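Local coordinates for protein condensin complex subunit 3 (Schizosaccharomyces pombe, PDB 5OQR) that serves as a regulatory subunit of condensin, the complex required to convert interphase chromatin into mitotic-like condensed chromosomes, at residues 5-10 and 58-63; 298-303 and 340-345; 564-569 and 597-602; 706-711 and 737-742. All blocks are in the same frame, centred on the assembly; numbering follows the deposited sequence.

Contact 1 of 4, residues 5-10 and 58-63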
loop_
_atom_site.group_PDB
_atom_site.type_symbol
_atom_site.label_atom_id
_atom_site.label_comp_id
_atom_site.label_asym_id
_atom_site.label_seq_id
_atom_site.Cartn_x
_atom_site.Cartn_y
_atom_site.Cartn_z
ATOM N N GLN A 5 -28.760 29.059 -36.547
ATOM C CA GLN A 5 -28.935 29.946 -35.402
ATOM C C GLN A 5 -29.705 29.274 -34.274
ATOM O O GLN A 5 -29.506 29.624 -33.105
ATOM C CB GLN A 5 -29.643 31.233 -35.824
ATOM C CG GLN A 5 -28.730 32.233 -36.521
ATOM C CD GLN A 5 -29.230 33.660 -36.409
ATOM O OE1 GLN A 5 -30.272 33.921 -35.810
ATOM N NE2 GLN A 5 -28.482 34.594 -36.983
ATOM N N ILE A 6 -30.592 28.328 -34.593
ATOM C CA ILE A 6 -31.189 27.500 -33.549
ATOM C C ILE A 6 -30.086 26.849 -32.728
ATOM O O ILE A 6 -30.109 26.859 -31.492
ATOM C CB ILE A 6 -32.124 26.439 -34.160
ATOM C CG1 ILE A 6 -33.241 27.097 -34.974
ATOM C CG2 ILE A 6 -32.725 25.567 -33.056
ATOM C CD1 ILE A 6 -34.046 26.115 -35.800
ATOM N N ILE A 7 -29.093 26.284 -33.416
ATOM C CA ILE A 7 -27.969 25.648 -32.734
ATOM C C ILE A 7 -27.192 26.678 -31.926
ATOM O O ILE A 7 -26.886 26.468 -30.747
ATOM C CB ILE A 7 -27.071 24.929 -33.758
ATOM C CG1 ILE A 7 -27.869 23.820 -34.453
ATOM C CG2 ILE A 7 -25.830 24.363 -33.078
ATOM C CD1 ILE A 7 -27.108 23.069 -35.524
ATOM N N SER A 8 -26.862 27.813 -32.549
ATOM C CA SER A 8 -26.154 28.869 -31.840
ATOM C C SER A 8 -26.919 29.341 -30.610
ATOM O O SER A 8 -26.316 29.930 -29.707
ATOM C CB SER A 8 -25.896 30.051 -32.778
ATOM O OG SER A 8 -24.972 30.960 -32.209
ATOM N N SER A 9 -28.230 29.098 -30.557
ATOM C CA SER A 9 -29.020 29.474 -29.391
ATOM C C SER A 9 -28.935 28.434 -28.280
ATOM O O SER A 9 -29.013 28.793 -27.099
ATOM C CB SER A 9 -30.477 29.692 -29.794
ATOM O OG SER A 9 -30.979 28.577 -30.509
ATOM N N SER A 10 -28.773 27.154 -28.628
ATOM C CA SER A 10 -28.516 26.129 -27.621
ATOM C C SER A 10 -27.187 26.347 -26.912
ATOM O O SER A 10 -26.871 25.613 -25.971
ATOM C CB SER A 10 -28.528 24.742 -28.268
ATOM O OG SER A 10 -27.271 24.440 -28.848
ATOM N N LEU A 58 -23.030 20.379 -28.406
ATOM C CA LEU A 58 -22.934 18.958 -28.709
ATOM C C LEU A 58 -23.952 18.153 -27.915
ATOM O O LEU A 58 -24.459 17.139 -28.409
ATOM C CB LEU A 58 -21.511 18.467 -28.433
ATOM C CG LEU A 58 -21.124 17.055 -28.879
ATOM C CD1 LEU A 58 -21.793 16.650 -30.187
ATOM C CD2 LEU A 58 -19.610 16.963 -29.006
ATOM N N ARG A 59 -24.267 18.582 -26.691
ATOM C CA ARG A 59 -25.344 17.945 -25.943
ATOM C C ARG A 59 -26.682 18.136 -26.643
ATOM O O ARG A 59 -27.496 17.209 -26.708
ATOM C CB ARG A 59 -25.401 18.507 -24.522
ATOM C CG ARG A 59 -24.296 18.012 -23.606
ATOM C CD ARG A 59 -24.519 16.574 -23.179
ATOM N NE ARG A 59 -23.482 16.121 -22.256
ATOM C CZ ARG A 59 -23.422 16.458 -20.972
ATOM N NH1 ARG A 59 -24.339 17.260 -20.446
ATOM N NH2 ARG A 59 -22.439 15.997 -20.211
ATOM N N PHE A 60 -26.927 19.335 -27.176
ATOM C CA PHE A 60 -28.181 19.587 -27.879
ATOM C C PHE A 60 -28.332 18.671 -29.084
ATOM O O PHE A 60 -29.433 18.186 -29.372
ATOM C CB PHE A 60 -28.255 21.050 -28.317
ATOM C CG PHE A 60 -29.333 21.323 -29.326
ATOM C CD1 PHE A 60 -29.022 21.861 -30.563
ATOM C CD2 PHE A 60 -30.655 21.026 -29.044
ATOM C CE1 PHE A 60 -30.011 22.108 -31.494
ATOM C CE2 PHE A 60 -31.647 21.270 -29.972
ATOM C CZ PHE A 60 -31.324 21.811 -31.197
ATOM N N LEU A 61 -27.240 18.425 -29.806
ATOM C CA LEU A 61 -27.329 17.651 -31.038
ATOM C C LEU A 61 -27.640 16.188 -30.746
ATOM O O LEU A 61 -28.586 15.623 -31.305
ATOM C CB LEU A 61 -26.033 17.799 -31.836
ATOM C CG LEU A 61 -25.743 19.240 -32.275
ATOM C CD1 LEU A 61 -24.368 19.357 -32.908
ATOM C CD2 LEU A 61 -26.811 19.749 -33.237
ATOM N N VAL A 62 -26.862 15.557 -29.862
ATOM C CA VAL A 62 -27.166 14.182 -29.471
ATOM C C VAL A 62 -28.601 14.090 -28.972
ATOM O O VAL A 62 -29.293 13.089 -29.196
ATOM C CB VAL A 62 -26.166 13.684 -28.410
ATOM C CG1 VAL A 62 -24.747 13.722 -28.951
ATOM C CG2 VAL A 62 -26.271 14.505 -27.129
ATOM N N THR A 63 -29.073 15.139 -28.295
ATOM C CA THR A 63 -30.445 15.148 -27.802
ATOM C C THR A 63 -31.439 15.171 -28.955
ATOM O O THR A 63 -32.451 14.462 -28.923
ATOM C CB THR A 63 -30.665 16.351 -26.885
ATOM O OG1 THR A 63 -29.608 16.426 -25.922
ATOM C CG2 THR A 63 -31.992 16.232 -26.153
#

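Contact 2 of 4, residues 298-303 and 340-345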
loop_
_atom_site.group_PDB
_atom_site.type_symbol
_atom_site.label_atom_id
_atom_site.label_comp_id
_atom_site.label_asym_id
_atom_site.label_seq_id
_atom_site.Cartn_x
_atom_site.Cartn_y
_atom_site.Cartn_z
ATOM N N PHE A 298 -27.396 -13.114 20.616
ATOM C CA PHE A 298 -26.533 -14.248 20.932
ATOM C C PHE A 298 -27.186 -15.082 22.029
ATOM O O PHE A 298 -26.724 -15.095 23.177
ATOM C CB PHE A 298 -25.145 -13.776 21.357
ATOM C CG PHE A 298 -24.473 -12.899 20.344
ATOM C CD1 PHE A 298 -24.602 -11.524 20.408
ATOM C CD2 PHE A 298 -23.722 -13.449 19.322
ATOM C CE1 PHE A 298 -23.991 -10.713 19.476
ATOM C CE2 PHE A 298 -23.109 -12.642 18.387
ATOM C CZ PHE A 298 -23.243 -11.272 18.465
ATOM N N PRO A 299 -28.268 -15.785 21.709
ATOM C CA PRO A 299 -28.884 -16.683 22.690
ATOM C C PRO A 299 -27.978 -17.866 22.993
ATOM O O PRO A 299 -26.938 -18.073 22.367
ATOM C CB PRO A 299 -30.177 -17.126 22.002
ATOM C CG PRO A 299 -29.887 -16.991 20.546
ATOM C CD PRO A 299 -28.974 -15.810 20.417
ATOM N N GLU A 300 -28.394 -18.654 23.987
ATOM C CA GLU A 300 -27.660 -19.868 24.326
ATOM C C GLU A 300 -27.492 -20.759 23.103
ATOM O O GLU A 300 -26.420 -21.333 22.883
ATOM C CB GLU A 300 -28.384 -20.618 25.444
ATOM C CG GLU A 300 -27.618 -21.809 26.010
ATOM C CD GLU A 300 -26.517 -21.401 26.974
ATOM O OE1 GLU A 300 -25.847 -22.297 27.533
ATOM O OE2 GLU A 300 -26.318 -20.184 27.176
ATOM N N GLN A 301 -28.543 -20.878 22.289
ATOM C CA GLN A 301 -28.460 -21.657 21.059
ATOM C C GLN A 301 -27.270 -21.230 20.210
ATOM O O GLN A 301 -26.585 -22.069 19.617
ATOM C CB GLN A 301 -29.758 -21.501 20.266
ATOM C CG GLN A 301 -29.787 -22.214 18.916
ATOM C CD GLN A 301 -30.763 -21.579 17.945
ATOM O OE1 GLN A 301 -31.305 -20.505 18.202
ATOM N NE2 GLN A 301 -30.989 -22.240 16.818
ATOM N N PHE A 302 -27.017 -19.921 20.133
ATOM C CA PHE A 302 -25.930 -19.422 19.299
ATOM C C PHE A 302 -24.596 -20.035 19.702
ATOM O O PHE A 302 -23.781 -20.389 18.844
ATOM C CB PHE A 302 -25.873 -17.896 19.394
ATOM C CG PHE A 302 -24.735 -17.278 18.636
ATOM C CD1 PHE A 302 -24.918 -16.810 17.348
ATOM C CD2 PHE A 302 -23.483 -17.151 19.217
ATOM C CE1 PHE A 302 -23.875 -16.237 16.652
ATOM C CE2 PHE A 302 -22.438 -16.583 18.526
ATOM C CZ PHE A 302 -22.633 -16.120 17.243
ATOM N N TRP A 303 -24.357 -20.174 21.006
ATOM C CA TRP A 303 -23.066 -20.638 21.498
ATOM C C TRP A 303 -22.928 -22.152 21.479
ATOM O O TRP A 303 -21.801 -22.655 21.526
ATOM C CB TRP A 303 -22.840 -20.116 22.916
ATOM C CG TRP A 303 -22.922 -18.633 22.982
ATOM C CD1 TRP A 303 -24.010 -17.886 23.316
ATOM C CD2 TRP A 303 -21.874 -17.707 22.682
ATOM N NE1 TRP A 303 -23.704 -16.549 23.252
ATOM C CE2 TRP A 303 -22.397 -16.413 22.864
ATOM C CE3 TRP A 303 -20.542 -17.847 22.284
ATOM C CZ2 TRP A 303 -21.636 -15.267 22.656
ATOM C CZ3 TRP A 303 -19.788 -16.707 22.084
ATOM C CH2 TRP A 303 -20.336 -15.435 22.271
ATOM N N THR A 340 -16.213 -20.357 29.709
ATOM C CA THR A 340 -15.452 -21.558 30.036
ATOM C C THR A 340 -16.211 -22.807 29.612
ATOM O O THR A 340 -15.623 -23.754 29.082
ATOM C CB THR A 340 -15.153 -21.603 31.536
ATOM O OG1 THR A 340 -14.571 -20.361 31.950
ATOM C CG2 THR A 340 -14.189 -22.735 31.859
ATOM N N TYR A 341 -17.524 -22.819 29.830
ATOM C CA TYR A 341 -18.341 -23.951 29.411
ATOM C C TYR A 341 -18.372 -24.077 27.892
ATOM O O TYR A 341 -18.214 -25.180 27.354
ATOM C CB TYR A 341 -19.750 -23.794 29.986
ATOM C CG TYR A 341 -20.768 -24.787 29.477
ATOM C CD1 TYR A 341 -21.878 -24.360 28.765
ATOM C CD2 TYR A 341 -20.625 -26.145 29.715
ATOM C CE1 TYR A 341 -22.816 -25.256 28.303
ATOM C CE2 TYR A 341 -21.558 -27.051 29.254
ATOM C CZ TYR A 341 -22.653 -26.600 28.551
ATOM O OH TYR A 341 -23.589 -27.495 28.084
ATOM N N TYR A 342 -18.557 -22.961 27.182
ATOM C CA TYR A 342 -18.603 -23.010 25.722
ATOM C C TYR A 342 -17.285 -23.506 25.144
ATOM O O TYR A 342 -17.271 -24.262 24.167
ATOM C CB TYR A 342 -18.936 -21.631 25.157
ATOM C CG TYR A 342 -20.258 -21.063 25.614
ATOM C CD1 TYR A 342 -21.353 -21.885 25.839
ATOM C CD2 TYR A 342 -20.410 -19.700 25.820
ATOM C CE1 TYR A 342 -22.561 -21.364 26.256
ATOM C CE2 TYR A 342 -21.609 -19.171 26.237
ATOM C CZ TYR A 342 -22.683 -20.006 26.452
ATOM O OH TYR A 342 -23.879 -19.472 26.868
ATOM N N ILE A 343 -16.165 -23.079 25.727
ATOM C CA ILE A 343 -14.862 -23.554 25.270
ATOM C C ILE A 343 -14.740 -25.057 25.489
ATOM O O ILE A 343 -14.230 -25.784 24.630
ATOM C CB ILE A 343 -13.737 -22.780 25.984
ATOM C CG1 ILE A 343 -13.734 -21.322 25.529
ATOM C CG2 ILE A 343 -12.374 -23.423 25.720
ATOM C CD1 ILE A 343 -12.794 -20.418 26.312
ATOM N N GLU A 344 -15.210 -25.548 26.637
ATOM C CA GLU A 344 -15.012 -26.956 26.964
ATOM C C GLU A 344 -15.870 -27.869 26.096
ATOM O O GLU A 344 -15.433 -28.969 25.745
ATOM C CB GLU A 344 -15.282 -27.193 28.447
ATOM C CG GLU A 344 -14.236 -26.538 29.335
ATOM C CD GLU A 344 -13.893 -27.354 30.557
ATOM O OE1 GLU A 344 -14.569 -27.178 31.591
ATOM O OE2 GLU A 344 -12.948 -28.171 30.483
ATOM N N ARG A 345 -17.079 -27.439 25.730
ATOM C CA ARG A 345 -17.838 -28.182 24.730
ATOM C C ARG A 345 -17.049 -28.309 23.438
ATOM O O ARG A 345 -17.090 -29.350 22.773
ATOM C CB ARG A 345 -19.176 -27.497 24.450
ATOM C CG ARG A 345 -20.134 -27.463 25.614
ATOM C CD ARG A 345 -21.484 -26.909 25.189
ATOM N NE ARG A 345 -22.291 -27.892 24.467
ATOM C CZ ARG A 345 -22.513 -27.891 23.155
ATOM N NH1 ARG A 345 -22.000 -26.950 22.373
ATOM N NH2 ARG A 345 -23.269 -28.840 22.619
HETATM O O HOH W 1 -19.914 -24.513 22.943
#

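Contact 3 of 4, residues 564-569 and 597-602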
loop_
_atom_site.group_PDB
_atom_site.type_symbol
_atom_site.label_atom_id
_atom_site.label_comp_id
_atom_site.label_asym_id
_atom_site.label_seq_id
_atom_site.Cartn_x
_atom_site.Cartn_y
_atom_site.Cartn_z
ATOM N N ASP A 564 31.722 -4.952 16.802
ATOM C CA ASP A 564 32.136 -5.220 15.429
ATOM C C ASP A 564 31.603 -6.558 14.938
ATOM O O ASP A 564 31.249 -6.699 13.762
ATOM C CB ASP A 564 33.661 -5.180 15.325
ATOM C CG ASP A 564 34.235 -3.828 15.703
ATOM O OD1 ASP A 564 34.067 -2.870 14.921
ATOM O OD2 ASP A 564 34.860 -3.726 16.780
ATOM N N ALA A 565 31.537 -7.555 15.821
ATOM C CA ALA A 565 31.048 -8.869 15.417
ATOM C C ALA A 565 29.559 -8.831 15.103
ATOM O O ALA A 565 29.103 -9.477 14.153
ATOM C CB ALA A 565 31.338 -9.895 16.510
ATOM N N ILE A 566 28.785 -8.083 15.887
ATOM C CA ILE A 566 27.352 -7.986 15.639
ATOM C C ILE A 566 27.089 -7.189 14.369
ATOM O O ILE A 566 26.277 -7.585 13.526
ATOM C CB ILE A 566 26.644 -7.372 16.861
ATOM C CG1 ILE A 566 26.641 -8.382 18.010
ATOM C CG2 ILE A 566 25.218 -6.949 16.516
ATOM C CD1 ILE A 566 26.218 -7.811 19.342
ATOM N N SER A 567 27.770 -6.052 14.215
ATOM C CA SER A 567 27.625 -5.269 12.993
ATOM C C SER A 567 28.000 -6.095 11.771
ATOM O O SER A 567 27.381 -5.965 10.709
ATOM C CB SER A 567 28.485 -4.011 13.078
ATOM O OG SER A 567 28.107 -3.208 14.182
ATOM N N SER A 568 29.004 -6.961 11.906
ATOM C CA SER A 568 29.428 -7.794 10.787
ATOM C C SER A 568 28.285 -8.664 10.279
ATOM O O SER A 568 27.984 -8.674 9.079
ATOM C CB SER A 568 30.615 -8.658 11.205
ATOM O OG SER A 568 30.946 -9.591 10.191
ATOM N N ILE A 569 27.633 -9.409 11.176
ATOM C CA ILE A 569 26.562 -10.299 10.739
ATOM C C ILE A 569 25.389 -9.496 10.197
ATOM O O ILE A 569 24.681 -9.955 9.295
ATOM C CB ILE A 569 26.124 -11.241 11.877
ATOM C CG1 ILE A 569 25.446 -10.468 13.011
ATOM C CG2 ILE A 569 27.320 -12.009 12.418
ATOM C CD1 ILE A 569 24.720 -11.347 13.987
ATOM N N LEU A 597 17.871 2.885 18.993
ATOM C CA LEU A 597 19.123 3.003 19.726
ATOM C C LEU A 597 20.100 4.018 19.149
ATOM O O LEU A 597 21.031 4.412 19.854
ATOM C CB LEU A 597 19.824 1.637 19.779
ATOM C CG LEU A 597 19.708 0.810 21.062
ATOM C CD1 LEU A 597 18.286 0.748 21.583
ATOM C CD2 LEU A 597 20.238 -0.592 20.817
ATOM N N HIS A 598 19.915 4.454 17.905
ATOM C CA HIS A 598 20.953 5.178 17.176
ATOM C C HIS A 598 22.254 4.379 17.210
ATOM O O HIS A 598 23.280 4.811 17.735
ATOM C CB HIS A 598 21.156 6.590 17.733
ATOM C CG HIS A 598 20.092 7.559 17.325
ATOM N ND1 HIS A 598 19.763 7.791 16.007
ATOM C CD2 HIS A 598 19.289 8.364 18.060
ATOM C CE1 HIS A 598 18.798 8.690 15.948
ATOM N NE2 HIS A 598 18.492 9.055 17.179
ATOM N N TYR A 599 22.181 3.181 16.639
ATOM C CA TYR A 599 23.261 2.200 16.707
ATOM C C TYR A 599 24.140 2.358 15.476
ATOM O O TYR A 599 23.931 1.715 14.447
ATOM C CB TYR A 599 22.685 0.794 16.817
ATOM C CG TYR A 599 23.711 -0.313 16.883
ATOM C CD1 TYR A 599 24.394 -0.584 18.058
ATOM C CD2 TYR A 599 23.986 -1.098 15.774
ATOM C CE1 TYR A 599 25.329 -1.595 18.124
ATOM C CE2 TYR A 599 24.918 -2.112 15.829
ATOM C CZ TYR A 599 25.586 -2.358 17.008
ATOM O OH TYR A 599 26.518 -3.368 17.074
ATOM N N ARG A 600 25.139 3.234 15.584
ATOM C CA ARG A 600 26.129 3.432 14.526
ATOM C C ARG A 600 25.460 3.841 13.217
ATOM O O ARG A 600 25.754 3.302 12.149
ATOM C CB ARG A 600 26.967 2.168 14.334
ATOM C CG ARG A 600 27.219 1.387 15.613
ATOM C CD ARG A 600 28.144 0.212 15.370
ATOM N NE ARG A 600 29.534 0.631 15.217
ATOM C CZ ARG A 600 30.520 -0.167 14.822
ATOM N NH1 ARG A 600 31.751 0.308 14.719
ATOM N NH2 ARG A 600 30.279 -1.435 14.525
ATOM N N ASP A 601 24.543 4.809 13.309
ATOM C CA ASP A 601 23.769 5.227 12.143
ATOM C C ASP A 601 24.675 5.465 10.944
ATOM O O ASP A 601 24.454 4.915 9.863
ATOM C CB ASP A 601 22.980 6.498 12.457
ATOM C CG ASP A 601 22.262 6.430 13.781
ATOM O OD1 ASP A 601 22.816 5.831 14.722
ATOM O OD2 ASP A 601 21.148 6.981 13.886
ATOM N N GLU A 602 25.709 6.286 11.134
ATOM C CA GLU A 602 26.617 6.638 10.046
ATOM C C GLU A 602 27.119 5.399 9.320
ATOM O O GLU A 602 27.191 5.375 8.085
ATOM C CB GLU A 602 27.801 7.442 10.587
ATOM C CG GLU A 602 27.450 8.482 11.653
ATOM C CD GLU A 602 27.417 7.907 13.063
ATOM O OE1 GLU A 602 28.082 6.878 13.309
ATOM O OE2 GLU A 602 26.707 8.474 13.921
#

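Contact 4 of 4, residues 706-711 and 737-742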
loop_
_atom_site.group_PDB
_atom_site.type_symbol
_atom_site.label_atom_id
_atom_site.label_comp_id
_atom_site.label_asym_id
_atom_site.label_seq_id
_atom_site.Cartn_x
_atom_site.Cartn_y
_atom_site.Cartn_z
ATOM N N VAL A 706 20.714 21.455 6.158
ATOM C CA VAL A 706 21.247 20.192 5.659
ATOM C C VAL A 706 21.567 20.297 4.174
ATOM O O VAL A 706 22.559 19.737 3.696
ATOM C CB VAL A 706 20.257 19.044 5.943
ATOM C CG1 VAL A 706 20.794 17.718 5.414
ATOM C CG2 VAL A 706 19.975 18.938 7.430
ATOM N N HIS A 707 20.728 21.007 3.419
ATOM C CA HIS A 707 20.941 21.102 1.981
ATOM C C HIS A 707 22.144 21.978 1.654
ATOM O O HIS A 707 22.905 21.673 0.730
ATOM C CB HIS A 707 19.681 21.630 1.300
ATOM C CG HIS A 707 18.719 20.558 0.893
ATOM N ND1 HIS A 707 17.521 20.833 0.272
ATOM C CD2 HIS A 707 18.777 19.211 1.014
ATOM C CE1 HIS A 707 16.884 19.704 0.024
ATOM N NE2 HIS A 707 17.625 18.705 0.465
ATOM N N LEU A 708 22.336 23.067 2.394
ATOM C CA LEU A 708 23.552 23.846 2.208
ATOM C C LEU A 708 24.771 23.072 2.685
ATOM O O LEU A 708 25.860 23.220 2.119
ATOM C CB LEU A 708 23.444 25.184 2.938
ATOM C CG LEU A 708 24.431 26.258 2.479
ATOM C CD1 LEU A 708 24.177 26.659 1.032
ATOM C CD2 LEU A 708 24.348 27.472 3.382
ATOM N N HIS A 709 24.609 22.244 3.717
ATOM C CA HIS A 709 25.675 21.329 4.105
ATOM C C HIS A 709 25.927 20.299 3.014
ATOM O O HIS A 709 27.074 19.911 2.770
ATOM C CB HIS A 709 25.319 20.640 5.423
ATOM C CG HIS A 709 26.223 19.500 5.770
ATOM N ND1 HIS A 709 25.778 18.200 5.869
ATOM C CD2 HIS A 709 27.551 19.462 6.029
ATOM C CE1 HIS A 709 26.790 17.411 6.179
ATOM N NE2 HIS A 709 27.878 18.152 6.281
ATOM N N LEU A 710 24.868 19.850 2.338
ATOM C CA LEU A 710 25.031 18.882 1.262
ATOM C C LEU A 710 25.760 19.498 0.074
ATOM O O LEU A 710 26.536 18.820 -0.606
ATOM C CB LEU A 710 23.666 18.343 0.837
ATOM C CG LEU A 710 23.674 17.277 -0.259
ATOM C CD1 LEU A 710 24.445 16.048 0.184
ATOM C CD2 LEU A 710 22.257 16.910 -0.646
ATOM N N ALA A 711 25.513 20.780 -0.198
ATOM C CA ALA A 711 26.266 21.475 -1.235
ATOM C C ALA A 711 27.761 21.408 -0.955
ATOM O O ALA A 711 28.559 21.082 -1.840
ATOM C CB ALA A 711 25.798 22.925 -1.331
ATOM N N LEU A 737 18.784 21.587 -5.015
ATOM C CA LEU A 737 18.812 21.866 -3.587
ATOM C C LEU A 737 17.801 22.948 -3.232
ATOM O O LEU A 737 17.495 23.836 -4.031
ATOM C CB LEU A 737 20.211 22.299 -3.155
ATOM C CG LEU A 737 21.335 21.284 -3.355
ATOM C CD1 LEU A 737 22.681 21.921 -3.056
ATOM C CD2 LEU A 737 21.122 20.064 -2.482
ATOM N N LYS A 738 17.277 22.858 -2.018
ATOM C CA LYS A 738 16.343 23.834 -1.471
ATOM C C LYS A 738 17.089 24.610 -0.391
ATOM O O LYS A 738 17.141 24.199 0.769
ATOM C CB LYS A 738 15.100 23.161 -0.912
ATOM C CG LYS A 738 14.017 22.889 -1.946
ATOM C CD LYS A 738 12.678 22.612 -1.281
ATOM C CE LYS A 738 12.050 23.881 -0.710
ATOM N NZ LYS A 738 11.105 23.586 0.401
ATOM N N ILE A 739 17.664 25.737 -0.782
ATOM C CA ILE A 739 18.448 26.578 0.117
ATOM C C ILE A 739 17.542 27.704 0.602
ATOM O O ILE A 739 17.034 28.468 -0.229
ATOM C CB ILE A 739 19.694 27.137 -0.586
ATOM C CG1 ILE A 739 20.434 26.020 -1.329
ATOM C CG2 ILE A 739 20.612 27.809 0.420
ATOM C CD1 ILE A 739 20.902 24.877 -0.448
ATOM N N PRO A 740 17.294 27.832 1.903
ATOM C CA PRO A 740 16.519 28.980 2.383
ATOM C C PRO A 740 17.303 30.276 2.239
ATOM O O PRO A 740 18.525 30.288 2.077
ATOM C CB PRO A 740 16.250 28.646 3.854
ATOM C CG PRO A 740 17.277 27.645 4.218
ATOM C CD PRO A 740 17.571 26.870 2.981
ATOM N N THR A 741 16.569 31.383 2.302
ATOM C CA THR A 741 17.137 32.707 2.091
ATOM C C THR A 741 17.326 33.490 3.383
ATOM O O THR A 741 17.748 34.648 3.331
ATOM C CB THR A 741 16.246 33.512 1.140
ATOM O OG1 THR A 741 14.983 33.764 1.765
ATOM C CG2 THR A 741 16.021 32.752 -0.158
ATOM N N ASP A 742 17.030 32.890 4.535
ATOM C CA ASP A 742 17.117 33.573 5.819
ATOM C C ASP A 742 18.260 33.058 6.683
ATOM O O ASP A 742 18.307 33.369 7.877
ATOM C CB ASP A 742 15.795 33.438 6.574
ATOM C CG ASP A 742 15.484 32.001 6.955
ATOM O OD1 ASP A 742 15.964 31.084 6.259
ATOM O OD2 ASP A 742 14.758 31.791 7.949
#

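Contact 1 of 4, residues 5-10 and 58-63
With CG trans to its backbone N (chi1 166°), Phe60 swings its ring toward Ile7 of helix 3-9 and toward Ser10, farther along the chain. Ile7 keeps CG1 beside its own backbone N (chi1 -62°), so that this methylene reaches the edge of the Phe60 ring, CG1 to CE1 4.0 Å, near the ring plane. CD1 of Ile7 meets CD2 of Leu61 at 4.0 Å, the side chains crossing at about a right angle. Ile6 adds a looser touch, its CG2 obliquely placed 4.4 Å from Phe60 CZ. A flat ring suits this place because its edge can meet Ile7 while its base lies against Ser10. Ser10 is small enough to let the backbones draw close: its CB lies 3.7 Å from Phe60 CG, while its hydroxyl donates to Ile7 O at 2.8 Å, in the carbonyl plane and on a lone pair, satisfying a buried polar group. His17 meets the Phe60 ring edge-to-face, and Ile7 also rests on Ala40 of helix 33-42. The axes of the short segments 5-9 and 58-63 pass 10.2 Å apart, at 120° between their N-to-C directions, and this apolar helix packing joins the N-terminal helix to HEAT repeat 1 of an alpha-solenoid.

Contact 2 of 4, residues 298-303 and 340-345
Tyr342 reaches Trp303 and Glu300 by sending CG out beside its own backbone N (chi1 -59°). From CB the chain enters the ring at CG, 3.9 Å from Trp303 CB; this tryptophan methylene sits over the centre of the Tyr342 ring as a CH-pi contact, 3.4 Å from the centroid. Along one side of the ring, Tyr342 CE2 lies 3.6 Å from Trp303 CG, where the tyrosine makes an offset stack with the five-membered ring of the indole, planes 6° apart; Phe302 covers the opposite indole face. Trp303 and Tyr342 belong to helices 300-304 and 336-348 of the alpha-solenoid, in the region between HEAT repeats 5 and 6. On the other side CE1 has Glu300 OE1 at its edge, 3.6 Å away. At the tip, Tyr342 OH donates to Glu300 OE2 at 2.6 Å, meeting it from above the carboxylate plane; tyrosine suits the place by joining a stacking face to a polar end. A water donates to Trp303 O and Tyr342 O and accepts from Arg345 NH1, which also bonds Leu304 O.

Contact 3 of 4, residues 564-569 and 597-602
Arg600 and Tyr599 both reach toward Ser567 from the loop that joins helices 580-597 and 601-613 of the alpha-solenoid, within the C-terminal condensin-subunit family region. The arginine runs over the tyrosine, its CG above the centre of one ring face, then bends at chi3 (76°) to turn the guanidinium edge to helix 563-574. There NH2 donates to Ser567 OG at 2.8 Å, the oxygen almost in the guanidinium plane. A serine fits because its hydroxyl can take this bond while giving its own to Glu563 O in the preceding turn. Asp564 stands across the guanidinium instead, planes 76° apart, and its OD1 is 3.9 Å from Arg600 NH1, a long salt bridge. A methionine in place of Arg600 would probably leave Ser567 OG without this donor and Asp564 without its nearby positive charge. Tyr599 meets Ile566 at about a right angle, with OH 3.9 Å from Ile566 CG2, and Phe604 touches both Tyr599 and Ser567. Arg600 is also the N-cap residue of helix 601-613, and this turn is pinned by His598 ND1 donating to the syn lone pair of Asp601 OD2 at 2.7 Å.

Contact 4 of 4, residues 706-711 and 737-742
His707 lies with one ring face against Leu737, whose CD2 stands 4.1 Å above the ring plane, offset toward the rim. Leu737 lies along one side of helix 706-717: CD2 packs on Leu710 CD2 at 3.8 Å and CD1 on Ala711 CB at 3.7 Å, the small alanine leaving room for the branched leucine. The imidazole also binds the loop backbone: Lys738 N donates to His707 ND1 at 3.1 Å, from 36° out of the ring plane. At the other nitrogen, NE2 is bonded to Leu680 O and Thr683 OG1, so both nitrogens have partners and the ring is fixed in rotation. A leucine in place of His707 would probably leave Lys738 N and Leu680 O without their histidine mates, the loop held mainly by apolar contacts. Beyond the histidine, Ile739 lays CD1 3.7 Å from Leu708 N, while its CG2, trans to its own backbone N, meets Leu708 CD1 at 3.8 Å, the side chains crossing at about a right angle. Both segments belong to HEAT repeat 9, the loop running from helix 725-736 to helix 745-759; Phe776 of helix 767-785 touches Ala711 and Leu737, Tyr748 packs on Ile739, and Phe649 of helix 639-661 lies against Leu710.

How the contacts relate
The four contacts follow one another along the chain, each closing before the next opens, as expected of a solenoid built from local helix packing. Contact 1 is at the N-terminal end, and contact 2 comes next along the sequence, in its middle part, their centres about 70 Å apart. Contacts 3 and 4 both lie in the C-terminal condensin-subunit region and are the closest pair, with centres about 30 Å and nearest atoms about 10 Å apart; helix 639-661 touches residues of both. Contacts 1 and 3 lie on opposite sides of the chain's centre, their centres about 74 Å apart, yet contact 4 comes back to about 58 Å from contact 1, so the elongated array curves round rather than running straight.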